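Local atomic coordinates of transcriptional regulator nlh2 (Aquifex aeolicus, PDB entry 4G3V), a protein that probably activates sigma54-dependent transcription under the control of a regulatory GAF domain, the fragment described here in an inactive state. Residues L4-K7 with E8-V12; L33-L36 with Y37-L40; L108-E111 with K112-L115; T148-V151 with I152-L156. One frame throughout, in Å; residues are numbered along the deposited sequence.

Overall arrangement
All four contacts are local, each joining residues a turn or so apart in the GAF domain. Interaction 4, on helix 139-162, is fully buried and combines apolar packing with an asparagine pair bonded to the second subunit. Interactions 1 and 2, on helices 4-19 and 25-40, are partly buried; they touch each other through Val-11 and Tyr-39, and each touches interaction 4. Interaction 1 sets a leucine against a buried glutamate at the subunit interface, whereas interaction 2 stays within its own chain, pairing a valine with a tyrosine edge and two leucines. Interaction 3, partly buried and opposite interaction 4 across the chain's centre, rests on turn and side-chain hydrogen bonds with a leucine over a histidine ring.

Interaction 1. Residues L4-K7 with E8-V12; sequences LKLK and EINVV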
ATOM      1  N   LEU A   4       1.986  17.039  -1.015  1.00 49.07           N
ATOM      2  CA  LEU A   4       1.235  16.035  -0.295  1.00 47.23           C
ATOM      3  C   LEU A   4       1.522  14.629  -0.815  1.00 43.42           C
ATOM      4  O   LEU A   4       1.672  13.696  -0.030  1.00 42.52           O
ATOM      5  CB  LEU A   4      -0.251  16.343  -0.418  1.00 47.78           C
ATOM      6  CG  LEU A   4      -1.200  15.362   0.261  1.00 50.06           C
ATOM      7  CD1 LEU A   4      -0.846  15.194   1.741  1.00 51.55           C
ATOM      8  CD2 LEU A   4      -2.627  15.839   0.088  1.00 50.99           C
ATOM      9  N   LYS A   5       1.585  14.464  -2.131  1.00 41.53           N
ATOM     10  CA  LYS A   5       1.823  13.140  -2.686  1.00 42.06           C
ATOM     11  C   LYS A   5       3.149  12.604  -2.167  1.00 36.52           C
ATOM     12  O   LYS A   5       3.273  11.414  -1.857  1.00 38.10           O
ATOM     13  CB  LYS A   5       1.815  13.166  -4.215  1.00 47.18           C
ATOM     14  CG  LYS A   5       0.423  13.279  -4.804  1.00 52.32           C
ATOM     15  CD  LYS A   5       0.445  13.201  -6.321  1.00 55.87           C
ATOM     16  CE  LYS A   5      -0.954  13.308  -6.898  1.00 58.55           C
ATOM     17  NZ  LYS A   5      -0.922  13.381  -8.384  1.00 60.40           N
ATOM     18  N   LEU A   6       4.134  13.487  -2.048  1.00 35.61           N
ATOM     19  CA  LEU A   6       5.446  13.075  -1.568  1.00 37.36           C
ATOM     20  C   LEU A   6       5.392  12.621  -0.119  1.00 34.26           C
ATOM     21  O   LEU A   6       6.002  11.619   0.222  1.00 33.72           O
ATOM     22  CB  LEU A   6       6.460  14.203  -1.717  1.00 44.67           C
ATOM     23  CG  LEU A   6       7.576  13.907  -2.719  1.00 54.75           C
ATOM     24  CD1 LEU A   6       8.419  12.715  -2.254  1.00 55.93           C
ATOM     25  CD2 LEU A   6       6.994  13.669  -4.110  1.00 57.69           C
ATOM     26  N   LYS A   7       4.671  13.352   0.728  1.00 33.86           N
ATOM     27  CA  LYS A   7       4.503  12.940   2.124  1.00 35.53           C
ATOM     28  C   LYS A   7       3.748  11.620   2.238  1.00 32.15           C
ATOM     29  O   LYS A   7       4.028  10.818   3.126  1.00 32.89           O
ATOM     30  CB  LYS A   7       3.771  14.003   2.941  1.00 39.78           C
ATOM     31  CG  LYS A   7       4.586  15.243   3.242  1.00 43.57           C
ATOM     32  CD  LYS A   7       3.764  16.211   4.074  1.00 50.18           C
ATOM     33  CE  LYS A   7       4.460  17.548   4.262  1.00 57.39           C
ATOM     34  NZ  LYS A   7       3.574  18.533   4.956  1.00 62.78           N
ATOM     35  N   GLU A   8       2.792  11.392   1.347  1.00 29.39           N
ATOM     36  CA  GLU A   8       2.044  10.135   1.340  1.00 29.08           C
ATOM     37  C   GLU A   8       2.932   8.959   0.967  1.00 28.40           C
ATOM     38  O   GLU A   8       2.854   7.877   1.566  1.00 29.02           O
ATOM     39  CB  GLU A   8       0.861  10.236   0.373  1.00 31.64           C
ATOM     40  CG  GLU A   8      -0.232  11.153   0.889  1.00 32.57           C
ATOM     41  CD  GLU A   8      -1.317  11.452  -0.136  1.00 37.03           C
ATOM     42  OE1 GLU A   8      -1.154  11.106  -1.333  1.00 35.77           O
ATOM     43  OE2 GLU A   8      -2.337  12.048   0.270  1.00 41.12           O
ATOM     44  N   ILE A   9       3.792   9.174  -0.018  1.00 28.60           N
ATOM     45  CA  ILE A   9       4.730   8.137  -0.423  1.00 28.84           C
ATOM     46  C   ILE A   9       5.672   7.825   0.734  1.00 26.90           C
ATOM     47  O   ILE A   9       5.894   6.650   1.097  1.00 27.34           O
ATOM     48  CB  ILE A   9       5.518   8.586  -1.663  1.00 29.21           C
ATOM     49  CG1 ILE A   9       4.590   8.554  -2.892  1.00 34.38           C
ATOM     50  CG2 ILE A   9       6.727   7.696  -1.883  1.00 30.56           C
ATOM     51  CD1 ILE A   9       5.108   9.334  -4.096  1.00 37.29           C
ATOM     52  N   ASN A  10       6.207   8.883   1.338  1.00 26.78           N
ATOM     53  CA  ASN A  10       7.135   8.709   2.451  1.00 27.37           C
ATOM     54  C   ASN A  10       6.497   8.051   3.678  1.00 24.20           C
ATOM     55  O   ASN A  10       7.138   7.234   4.356  1.00 26.19           O
ATOM     56  CB  ASN A  10       7.802  10.048   2.807  1.00 30.54           C
ATOM     57  CG  ASN A  10       8.785  10.506   1.728  1.00 35.34           C
ATOM     58  OD1 ASN A  10       9.345   9.681   1.001  1.00 39.62           O
ATOM     59  ND2 ASN A  10       8.998  11.821   1.619  1.00 36.05           N
ATOM     60  N   VAL A  11       5.255   8.388   3.988  1.00 25.17           N
ATOM     61  CA  VAL A  11       4.621   7.775   5.162  1.00 24.35           C
ATOM     62  C   VAL A  11       4.338   6.292   4.927  1.00 23.38           C
ATOM     63  O   VAL A  11       4.435   5.479   5.848  1.00 25.15           O
ATOM     64  CB  VAL A  11       3.349   8.530   5.649  1.00 31.23           C
ATOM     65  CG1 VAL A  11       2.141   8.149   4.854  1.00 32.40           C
ATOM     66  CG2 VAL A  11       3.102   8.234   7.134  1.00 33.16           C
ATOM     67  N   VAL A  12       3.983   5.933   3.701  1.00 23.37           N
ATOM     68  CA  VAL A  12       3.786   4.528   3.369  1.00 23.16           C
ATOM     69  C   VAL A  12       5.113   3.766   3.512  1.00 22.91           C
ATOM     70  O   VAL A  12       5.156   2.676   4.101  1.00 23.31           O
ATOM     71  CB  VAL A  12       3.196   4.368   1.950  1.00 25.43           C
ATOM     72  CG1 VAL A  12       3.390   2.942   1.428  1.00 26.84           C
ATOM     73  CG2 VAL A  12       1.719   4.757   1.962  1.00 26.84           C
TER
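Along the first turns of helix 4-19, Leu-4 and Glu-8 pack side chain on side chain one turn apart. The Leu-4 CG stands anti to its backbone N (chi1 179°), which carries the isobutyl group across the Glu-8 carboxylate at a slant. Glu-8 OE2 comes within 3.5 Å of Leu-4 CG and lies 3.8 Å from both Leu-4 CD1 and Leu-4 CD2, so this oxygen rests against the branch point and both methyls of the leucine. The stem of the glutamate runs back past the carbonyl, Glu-8 CG being 3.3 Å from Leu-4 O. That same oxygen accepts the helical bond from Glu-8 N at 2.9 Å. Helix 4-19 lies in the helical layer of this GAF domain, beside helices 25-40 and 139-162, and Glu-8 points into the seam: it is buried, touches Asn-144, Phe-145 and Thr-148, and through OE1 makes a weak hydrogen bond to Gln-147 of the second subunit. An alanine here would remove the carboxylate, which would probably leave that glutamine without its mate and open a gap beside Leu-4 and Thr-148. On the next position, Ile-9 lays its CG1 3.3 Å from Lys-5 O, whose bond from Ile-9 N is again a regular helical one, and its side chain packs on Tyr-146 of the second subunit. Further round, Leu-6 and Asn-10 are exposed; their side chains meet only lightly, with Leu-6 CD1 4.0 Å from Asn-10 ND2, while Asn-10 also packs against Tyr-39 of helix 25-40.

Interaction 2. Residues L33-L36 with Y37-L40; sequences LKVL and YSYL
A chi1 of -77° sets Tyr-39 CG beside its own backbone N, anti to the carbonyl carbon, and turns one ring edge back along the helix to Val-35. The edge atom Tyr-39 CD1 touches Val-35 CB at 3.8 Å and lies 3.4 Å from Val-35 O, which sits near the ring plane. Backbone geometry supports the pair, since Tyr-39 N donates to Val-35 O over 2.7 Å. Both side chains also meet Val-11 of helix 4-19, with Tyr-39 reaching on to Glu-14. Replacing the ring by an alanine is likely to take away the aromatic edge lying on Val-35 and leave a gap beside Val-11. On the inner side, Leu-36 and Leu-40 both hold CG anti to the carbonyl carbon, and their methyls Leu-36 CD2 and Leu-40 CD1 meet at 4.0 Å. Leu-36 continues onto Ile-152 and Leu-40 onto Phe-145, both of helix 139-162. The helix is already giving way here: Leu-40 N bonds to Leu-36 O with an N-H...O angle of 139°, coming from above the carbonyl plane, and Leu-36 makes a further backbone bond with Val-42. Here is the C-terminal end of helix 25-40, where an amphipathic helix of the GAF fold packs its apolar side inward before the chain enters strand 44-51.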
ATOM      1  N   LEU A  33      -0.013   5.325  13.968  1.00 25.08           N
ATOM      2  CA  LEU A  33      -0.876   6.482  14.172  1.00 27.77           C
ATOM      3  C   LEU A  33      -0.058   7.742  14.435  1.00 27.87           C
ATOM      4  O   LEU A  33      -0.440   8.840  14.016  1.00 27.89           O
ATOM      5  CB  LEU A  33      -1.867   6.228  15.311  1.00 27.23           C
ATOM      6  CG  LEU A  33      -2.810   5.032  15.080  1.00 26.87           C
ATOM      7  CD1 LEU A  33      -3.849   4.892  16.196  1.00 27.95           C
ATOM      8  CD2 LEU A  33      -3.501   5.142  13.738  1.00 28.10           C
ATOM      9  N   LYS A  34       1.070   7.589  15.120  1.00 27.15           N
ATOM     10  CA  LYS A  34       1.944   8.717  15.389  0.57 28.32           C
ATOM     11  C   LYS A  34       2.510   9.294  14.093  1.00 28.96           C
ATOM     12  O   LYS A  34       2.582  10.514  13.926  1.00 30.80           O
ATOM     13  CB  LYS A  34       3.082   8.298  16.321  0.57 30.22           C
ATOM     14  CG  LYS A  34       3.997   9.429  16.730  0.57 34.47           C
ATOM     15  CD  LYS A  34       5.157   8.913  17.575  0.57 37.94           C
ATOM     16  CE  LYS A  34       4.678   8.216  18.832  0.57 41.53           C
ATOM     17  NZ  LYS A  34       5.811   7.657  19.618  0.57 43.64           N
ATOM     18  N   VAL A  35       2.907   8.427  13.166  1.00 28.03           N
ATOM     19  CA  VAL A  35       3.443   8.942  11.906  1.00 30.89           C
ATOM     20  C   VAL A  35       2.324   9.512  11.016  1.00 29.62           C
ATOM     21  O   VAL A  35       2.557  10.440  10.243  1.00 33.91           O
ATOM     22  CB  VAL A  35       4.381   7.940  11.149  1.00 34.33           C
ATOM     23  CG1 VAL A  35       5.600   7.598  12.015  1.00 32.56           C
ATOM     24  CG2 VAL A  35       3.676   6.696  10.753  1.00 35.04           C
ATOM     25  N   LEU A  36       1.105   8.998  11.132  1.00 28.57           N
ATOM     26  CA  LEU A  36      -0.008   9.623  10.410  1.00 28.05           C
ATOM     27  C   LEU A  36      -0.183  11.061  10.877  1.00 30.57           C
ATOM     28  O   LEU A  36      -0.492  11.964  10.093  1.00 32.27           O
ATOM     29  CB  LEU A  36      -1.301   8.851  10.625  1.00 31.22           C
ATOM     30  CG  LEU A  36      -1.422   7.614   9.743  1.00 33.66           C
ATOM     31  CD1 LEU A  36      -2.711   6.869  10.032  1.00 35.57           C
ATOM     32  CD2 LEU A  36      -1.367   8.034   8.285  1.00 35.28           C
ATOM     33  N   TYR A  37       0.015  11.278  12.164  1.00 32.75           N
ATOM     34  CA  TYR A  37      -0.019  12.632  12.688  1.00 35.31           C
ATOM     35  C   TYR A  37       1.181  13.450  12.200  1.00 36.26           C
ATOM     36  O   TYR A  37       1.027  14.549  11.674  1.00 37.40           O
ATOM     37  CB  TYR A  37      -0.039  12.595  14.208  1.00 42.03           C
ATOM     38  CG  TYR A  37       0.179  13.942  14.821  1.00 46.92           C
ATOM     39  CD1 TYR A  37      -0.848  14.862  14.887  1.00 51.18           C
ATOM     40  CD2 TYR A  37       1.414  14.293  15.336  1.00 49.53           C
ATOM     41  CE1 TYR A  37      -0.648  16.103  15.454  1.00 53.94           C
ATOM     42  CE2 TYR A  37       1.620  15.524  15.901  1.00 53.62           C
ATOM     43  CZ  TYR A  37       0.592  16.419  15.960  1.00 55.34           C
ATOM     44  OH  TYR A  37       0.825  17.638  16.525  1.00 60.00           O
ATOM     45  N   SER A  38       2.381  12.916  12.366  1.00 37.12           N
ATOM     46  CA  SER A  38       3.580  13.690  12.060  1.00 39.95           C
ATOM     47  C   SER A  38       3.759  13.951  10.553  1.00 40.70           C
ATOM     48  O   SER A  38       4.195  15.030  10.161  1.00 43.79           O
ATOM     49  CB  SER A  38       4.815  13.004  12.653  1.00 39.38           C
ATOM     50  OG  SER A  38       5.120  11.815  11.948  1.00 41.51           O
ATOM     51  N   TYR A  39       3.421  12.976   9.711  1.00 36.02           N
ATOM     52  CA  TYR A  39       3.547  13.145   8.267  1.00 35.00           C
ATOM     53  C   TYR A  39       2.322  13.813   7.629  1.00 34.62           C
ATOM     54  O   TYR A  39       2.473  14.684   6.759  1.00 36.68           O
ATOM     55  CB  TYR A  39       3.785  11.800   7.571  1.00 36.14           C
ATOM     56  CG  TYR A  39       5.194  11.247   7.694  1.00 35.84           C
ATOM     57  CD1 TYR A  39       5.669  10.750   8.904  1.00 36.44           C
ATOM     58  CD2 TYR A  39       6.042  11.193   6.587  1.00 35.76           C
ATOM     59  CE1 TYR A  39       6.947  10.229   9.013  1.00 37.34           C
ATOM     60  CE2 TYR A  39       7.322  10.668   6.687  1.00 37.85           C
ATOM     61  CZ  TYR A  39       7.768  10.191   7.903  1.00 39.34           C
ATOM     62  OH  TYR A  39       9.053   9.675   8.021  1.00 39.63           O
ATOM     63  N   LEU A  40       1.118  13.418   8.047  1.00 34.06           N
ATOM     64  CA  LEU A  40      -0.099  13.826   7.330  1.00 34.00           C
ATOM     65  C   LEU A  40      -1.091  14.674   8.123  1.00 36.49           C
ATOM     66  O   LEU A  40      -2.157  15.014   7.597  1.00 38.58           O
ATOM     67  CB  LEU A  40      -0.841  12.592   6.802  1.00 34.73           C
ATOM     68  CG  LEU A  40      -0.076  11.747   5.788  1.00 37.87           C
ATOM     69  CD1 LEU A  40      -0.968  10.650   5.255  1.00 36.96           C
ATOM     70  CD2 LEU A  40       0.452  12.616   4.647  1.00 40.25           C
TER

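Interaction 3. Residues L108-E111 with K112-L115; sequences LLTE and KHAL
Lys-112 meets Thr-110 through its backbone, Lys-112 N donating to Thr-110 OG1 at 3.0 Å. A threonine hydroxyl bonded to the N-H two residues on defines an ST turn. The hydroxyl can reach that N-H because it occupies the position between backbone N and carbonyl carbon (chi1 75°); it is also hydrogen-bonded to Glu-135 on strand 125-135. The ST turn lies within a type I beta turn from Thr-110 to His-113, and together they lead the loop after strand 88-90 into strand 113-122 of the GAF sheet. His-113 follows, its N-H closing the beta turn with a weak bond of 3.4 Å to Thr-110 O. Its imidazole folds back over the loop, where Thr-110 N donates to His-113 ND1 at 3.0 Å, tilted 21° from the ring plane. His-113 ND1 also lies 3.3 Å from Thr-110 OG1, a weak contact. Leu-109 covers one face of the ring in a CH-pi contact: Leu-109 CD2 is 3.8 Å from the centroid of the His-113 ring and 14° off its normal.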
ATOM      1  N   LEU A 108     -16.052  18.006  19.667  1.00 63.79           N
ATOM      2  CA  LEU A 108     -14.690  18.515  19.522  1.00 65.20           C
ATOM      3  C   LEU A 108     -14.320  18.768  18.058  1.00 62.43           C
ATOM      4  O   LEU A 108     -13.379  19.511  17.771  1.00 60.24           O
ATOM      5  CB  LEU A 108     -13.691  17.532  20.141  1.00 69.10           C
ATOM      6  CG  LEU A 108     -12.221  17.935  20.001  1.00 75.07           C
ATOM      7  CD1 LEU A 108     -11.965  19.305  20.644  1.00 75.66           C
ATOM      8  CD2 LEU A 108     -11.310  16.874  20.605  1.00 77.39           C
ATOM      9  N   LEU A 109     -15.056  18.144  17.141  1.00 61.61           N
ATOM     10  CA  LEU A 109     -14.834  18.335  15.711  1.00 59.63           C
ATOM     11  C   LEU A 109     -15.412  19.662  15.227  1.00 59.48           C
ATOM     12  O   LEU A 109     -16.382  20.167  15.796  1.00 59.67           O
ATOM     13  CB  LEU A 109     -15.498  17.207  14.922  1.00 55.87           C
ATOM     14  CG  LEU A 109     -15.067  15.779  15.239  1.00 53.04           C
ATOM     15  CD1 LEU A 109     -15.774  14.791  14.315  1.00 49.91           C
ATOM     16  CD2 LEU A 109     -13.561  15.651  15.116  1.00 54.11           C
ATOM     17  N   THR A 110     -14.802  20.221  14.182  1.00 58.63           N
ATOM     18  CA  THR A 110     -15.378  21.345  13.445  1.00 58.62           C
ATOM     19  C   THR A 110     -16.210  20.799  12.298  1.00 59.00           C
ATOM     20  O   THR A 110     -16.262  19.591  12.084  1.00 58.82           O
ATOM     21  CB  THR A 110     -14.299  22.242  12.825  1.00 56.72           C
ATOM     22  OG1 THR A 110     -13.735  21.590  11.680  1.00 55.33           O
ATOM     23  CG2 THR A 110     -13.199  22.556  13.836  1.00 58.13           C
ATOM     24  N   GLU A 111     -16.844  21.688  11.544  1.00 61.21           N
ATOM     25  CA  GLU A 111     -17.653  21.262  10.411  1.00 62.81           C
ATOM     26  C   GLU A 111     -16.784  20.801   9.239  1.00 58.31           C
ATOM     27  O   GLU A 111     -17.274  20.157   8.310  1.00 56.50           O
ATOM     28  CB  GLU A 111     -18.580  22.392   9.961  1.00 71.14           C
ATOM     29  CG  GLU A 111     -19.537  21.983   8.849  1.00 77.98           C
ATOM     30  CD  GLU A 111     -20.587  23.034   8.564  1.00 84.43           C
ATOM     31  OE1 GLU A 111     -20.959  23.778   9.502  1.00 86.61           O
ATOM     32  OE2 GLU A 111     -21.038  23.116   7.400  1.00 86.34           O
ATOM     33  N   LYS A 112     -15.492  21.113   9.288  1.00 55.38           N
ATOM     34  CA  LYS A 112     -14.587  20.744   8.200  1.00 54.08           C
ATOM     35  C   LYS A 112     -14.022  19.334   8.364  1.00 46.99           C
ATOM     36  O   LYS A 112     -13.489  18.760   7.411  1.00 45.28           O
ATOM     37  CB  LYS A 112     -13.451  21.761   8.088  1.00 59.66           C
ATOM     38  CG  LYS A 112     -13.951  23.186   7.896  1.00 64.52           C
ATOM     39  CD  LYS A 112     -13.052  23.979   6.959  1.00 69.40           C
ATOM     40  CE  LYS A 112     -11.694  24.263   7.577  1.00 74.20           C
ATOM     41  NZ  LYS A 112     -10.945  25.303   6.800  1.00 77.01           N
ATOM     42  N   HIS A 113     -14.144  18.764   9.561  1.00 42.59           N
ATOM     43  CA  HIS A 113     -13.610  17.419   9.793  1.00 41.64           C
ATOM     44  C   HIS A 113     -14.342  16.376   8.971  1.00 40.05           C
ATOM     45  O   HIS A 113     -15.574  16.343   8.945  1.00 40.84           O
ATOM     46  CB  HIS A 113     -13.704  17.024  11.267  1.00 42.66           C
ATOM     47  CG  HIS A 113     -12.556  17.507  12.093  1.00 43.94           C
ATOM     48  ND1 HIS A 113     -12.605  18.682  12.809  1.00 45.25           N
ATOM     49  CD2 HIS A 113     -11.326  16.988  12.303  1.00 43.98           C
ATOM     50  CE1 HIS A 113     -11.453  18.864  13.430  1.00 45.26           C
ATOM     51  NE2 HIS A 113     -10.658  17.847  13.140  1.00 43.97           N
ATOM     52  N   ALA A 114     -13.574  15.521   8.305  1.00 34.49           N
ATOM     53  CA  ALA A 114     -14.121  14.329   7.674  1.00 32.55           C
ATOM     54  C   ALA A 114     -13.708  13.094   8.465  1.00 32.25           C
ATOM     55  O   ALA A 114     -12.725  13.109   9.212  1.00 31.52           O
ATOM     56  CB  ALA A 114     -13.646  14.214   6.248  1.00 32.29           C
ATOM     57  N   LEU A 115     -14.469  12.021   8.286  1.00 30.36           N
ATOM     58  CA  LEU A 115     -14.132  10.727   8.843  1.00 28.45           C
ATOM     59  C   LEU A 115     -13.794   9.802   7.678  1.00 28.20           C
ATOM     60  O   LEU A 115     -14.567   9.696   6.725  1.00 29.52           O
ATOM     61  CB  LEU A 115     -15.316  10.179   9.647  1.00 32.43           C
ATOM     62  CG  LEU A 115     -15.124   8.880  10.430  1.00 35.05           C
ATOM     63  CD1 LEU A 115     -16.261   8.655  11.416  1.00 38.82           C
ATOM     64  CD2 LEU A 115     -15.014   7.699   9.509  1.00 33.19           C
TER

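Interaction 4. Residues T148-V151 with I152-L156; sequences TINV and IGNLL
Asn-150 and Asn-154 present their amides on the same flank of helix 139-162, the long helix of this GAF domain that meets the second subunit. The two amide planes stand 77° apart and the side chains pass obliquely. Asn-150 CG is anti to its backbone N (chi1 -175°), while Asn-154 CG is beside its own (chi1 -79°), and these two different settings bring the amides together. Asn-150 ND2 and Asn-154 ND2 lie 3.3 Å apart, two donors that do not bond to each other; both instead give a hydrogen bond to Asn-13 of the second subunit, while Asn-154 OD1 bonds to Thr-16 of that chain. Next to this polar pair, Val-151 and Leu-155 form an apolar patch, Val-151 CG1 lying 4.3 Å from Leu-155 CD1, and across the interface they meet Val-151 and Met-158 of the second subunit. Ile-152 packs on another face of the helix, against Ile-15, Leu-36 and Ile-130 of its own chain. Its CG1 runs 3.4 Å from Thr-148 O, and farther out Ile-152 CD1 approaches Thr-148 CG2 at 4.2 Å. Asn-150 O is gripped twice: Asn-154 N reaches it at 3.1 Å from one face of the carbonyl plane, and Asn-154 ND2 at 2.9 Å from the other.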
ATOM      1  N   THR A 148      -4.861   6.820   0.243  1.00 27.66           N
ATOM      2  CA  THR A 148      -3.729   6.553   1.116  1.00 28.34           C
ATOM      3  C   THR A 148      -4.142   5.855   2.418  1.00 24.71           C
ATOM      4  O   THR A 148      -3.464   4.934   2.877  1.00 25.32           O
ATOM      5  CB  THR A 148      -2.968   7.839   1.412  1.00 29.10           C
ATOM      6  OG1 THR A 148      -2.329   8.278   0.211  1.00 30.86           O
ATOM      7  CG2 THR A 148      -1.916   7.605   2.464  1.00 29.73           C
ATOM      8  N   ILE A 149      -5.261   6.251   3.011  1.00 24.79           N
ATOM      9  CA  ILE A 149      -5.733   5.546   4.196  1.00 26.00           C
ATOM     10  C   ILE A 149      -6.071   4.093   3.830  1.00 26.07           C
ATOM     11  O   ILE A 149      -5.805   3.157   4.604  1.00 25.27           O
ATOM     12  CB  ILE A 149      -6.924   6.271   4.849  1.00 26.32           C
ATOM     13  CG1 ILE A 149      -6.501   7.683   5.268  1.00 29.48           C
ATOM     14  CG2 ILE A 149      -7.457   5.475   6.060  1.00 26.89           C
ATOM     15  CD1 ILE A 149      -5.361   7.719   6.253  1.00 30.38           C
ATOM     16  N   ASN A 150      -6.654   3.883   2.654  1.00 24.27           N
ATOM     17  CA  ASN A 150      -6.928   2.515   2.231  1.00 26.48           C
ATOM     18  C   ASN A 150      -5.641   1.693   2.124  1.00 25.53           C
ATOM     19  O   ASN A 150      -5.607   0.525   2.517  1.00 23.21           O
ATOM     20  CB  ASN A 150      -7.671   2.465   0.911  1.00 28.68           C
ATOM     21  CG  ASN A 150      -8.058   1.033   0.533  1.00 34.96           C
ATOM     22  OD1 ASN A 150      -8.911   0.421   1.183  1.00 39.16           O
ATOM     23  ND2 ASN A 150      -7.404   0.485  -0.489  1.00 34.45           N
ATOM     24  N   VAL A 151      -4.588   2.305   1.594  1.00 26.07           N
ATOM     25  CA  VAL A 151      -3.297   1.635   1.496  1.00 25.31           C
ATOM     26  C   VAL A 151      -2.806   1.255   2.887  1.00 24.72           C
ATOM     27  O   VAL A 151      -2.329   0.145   3.102  1.00 24.89           O
ATOM     28  CB  VAL A 151      -2.244   2.519   0.816  1.00 25.93           C
ATOM     29  CG1 VAL A 151      -0.843   1.964   1.058  1.00 25.07           C
ATOM     30  CG2 VAL A 151      -2.532   2.632  -0.680  1.00 27.19           C
ATOM     31  N   ILE A 152      -2.964   2.163   3.848  1.00 23.46           N
ATOM     32  CA  ILE A 152      -2.496   1.883   5.203  1.00 23.63           C
ATOM     33  C   ILE A 152      -3.290   0.728   5.827  1.00 22.07           C
ATOM     34  O   ILE A 152      -2.726  -0.119   6.506  1.00 22.40           O
ATOM     35  CB  ILE A 152      -2.508   3.144   6.056  1.00 23.36           C
ATOM     36  CG1 ILE A 152      -1.426   4.097   5.507  1.00 25.92           C
ATOM     37  CG2 ILE A 152      -2.234   2.809   7.537  1.00 24.05           C
ATOM     38  CD1 ILE A 152      -1.460   5.444   6.077  1.00 30.03           C
ATOM     39  N   GLY A 153      -4.584   0.647   5.540  1.00 22.14           N
ATOM     40  CA  GLY A 153      -5.379  -0.475   6.011  1.00 21.82           C
ATOM     41  C   GLY A 153      -4.862  -1.803   5.475  1.00 21.96           C
ATOM     42  O   GLY A 153      -4.837  -2.817   6.178  1.00 22.36           O
ATOM     43  N   ASN A 154      -4.429  -1.799   4.223  1.00 21.27           N
ATOM     44  CA  ASN A 154      -3.831  -2.983   3.620  1.00 22.78           C
ATOM     45  C   ASN A 154      -2.474  -3.366   4.235  1.00 23.65           C
ATOM     46  O   ASN A 154      -2.198  -4.553   4.472  1.00 22.74           O
ATOM     47  CB  ASN A 154      -3.702  -2.786   2.123  1.00 23.33           C
ATOM     48  CG  ASN A 154      -5.031  -3.014   1.399  1.00 28.26           C
ATOM     49  OD1 ASN A 154      -5.428  -4.144   1.186  1.00 31.89           O
ATOM     50  ND2 ASN A 154      -5.719  -1.945   1.048  1.00 29.01           N
ATOM     51  N   LEU A 155      -1.627  -2.368   4.486  1.00 22.18           N
ATOM     52  CA  LEU A 155      -0.366  -2.623   5.170  1.00 23.97           C
ATOM     53  C   LEU A 155      -0.657  -3.231   6.526  1.00 21.74           C
ATOM     54  O   LEU A 155       0.043  -4.145   6.983  1.00 22.12           O
ATOM     55  CB  LEU A 155       0.437  -1.340   5.332  1.00 23.39           C
ATOM     56  CG  LEU A 155       0.943  -0.681   4.051  1.00 24.93           C
ATOM     57  CD1 LEU A 155       1.608   0.639   4.384  1.00 25.50           C
ATOM     58  CD2 LEU A 155       1.901  -1.583   3.306  1.00 25.77           C
ATOM     59  N   LEU A 156      -1.684  -2.722   7.190  1.00 23.44           N
ATOM     60  CA  LEU A 156      -2.044  -3.267   8.491  1.00 23.04           C
ATOM     61  C   LEU A 156      -2.576  -4.711   8.366  1.00 22.11           C
ATOM     62  O   LEU A 156      -2.347  -5.544   9.243  1.00 25.03           O
ATOM     63  CB  LEU A 156      -3.068  -2.356   9.182  1.00 21.33           C
ATOM     64  CG  LEU A 156      -2.468  -1.052   9.720  1.00 21.47           C
ATOM     65  CD1 LEU A 156      -3.546  -0.039  10.089  1.00 22.04           C
ATOM     66  CD2 LEU A 156      -1.574  -1.333  10.958  1.00 23.90           C
TER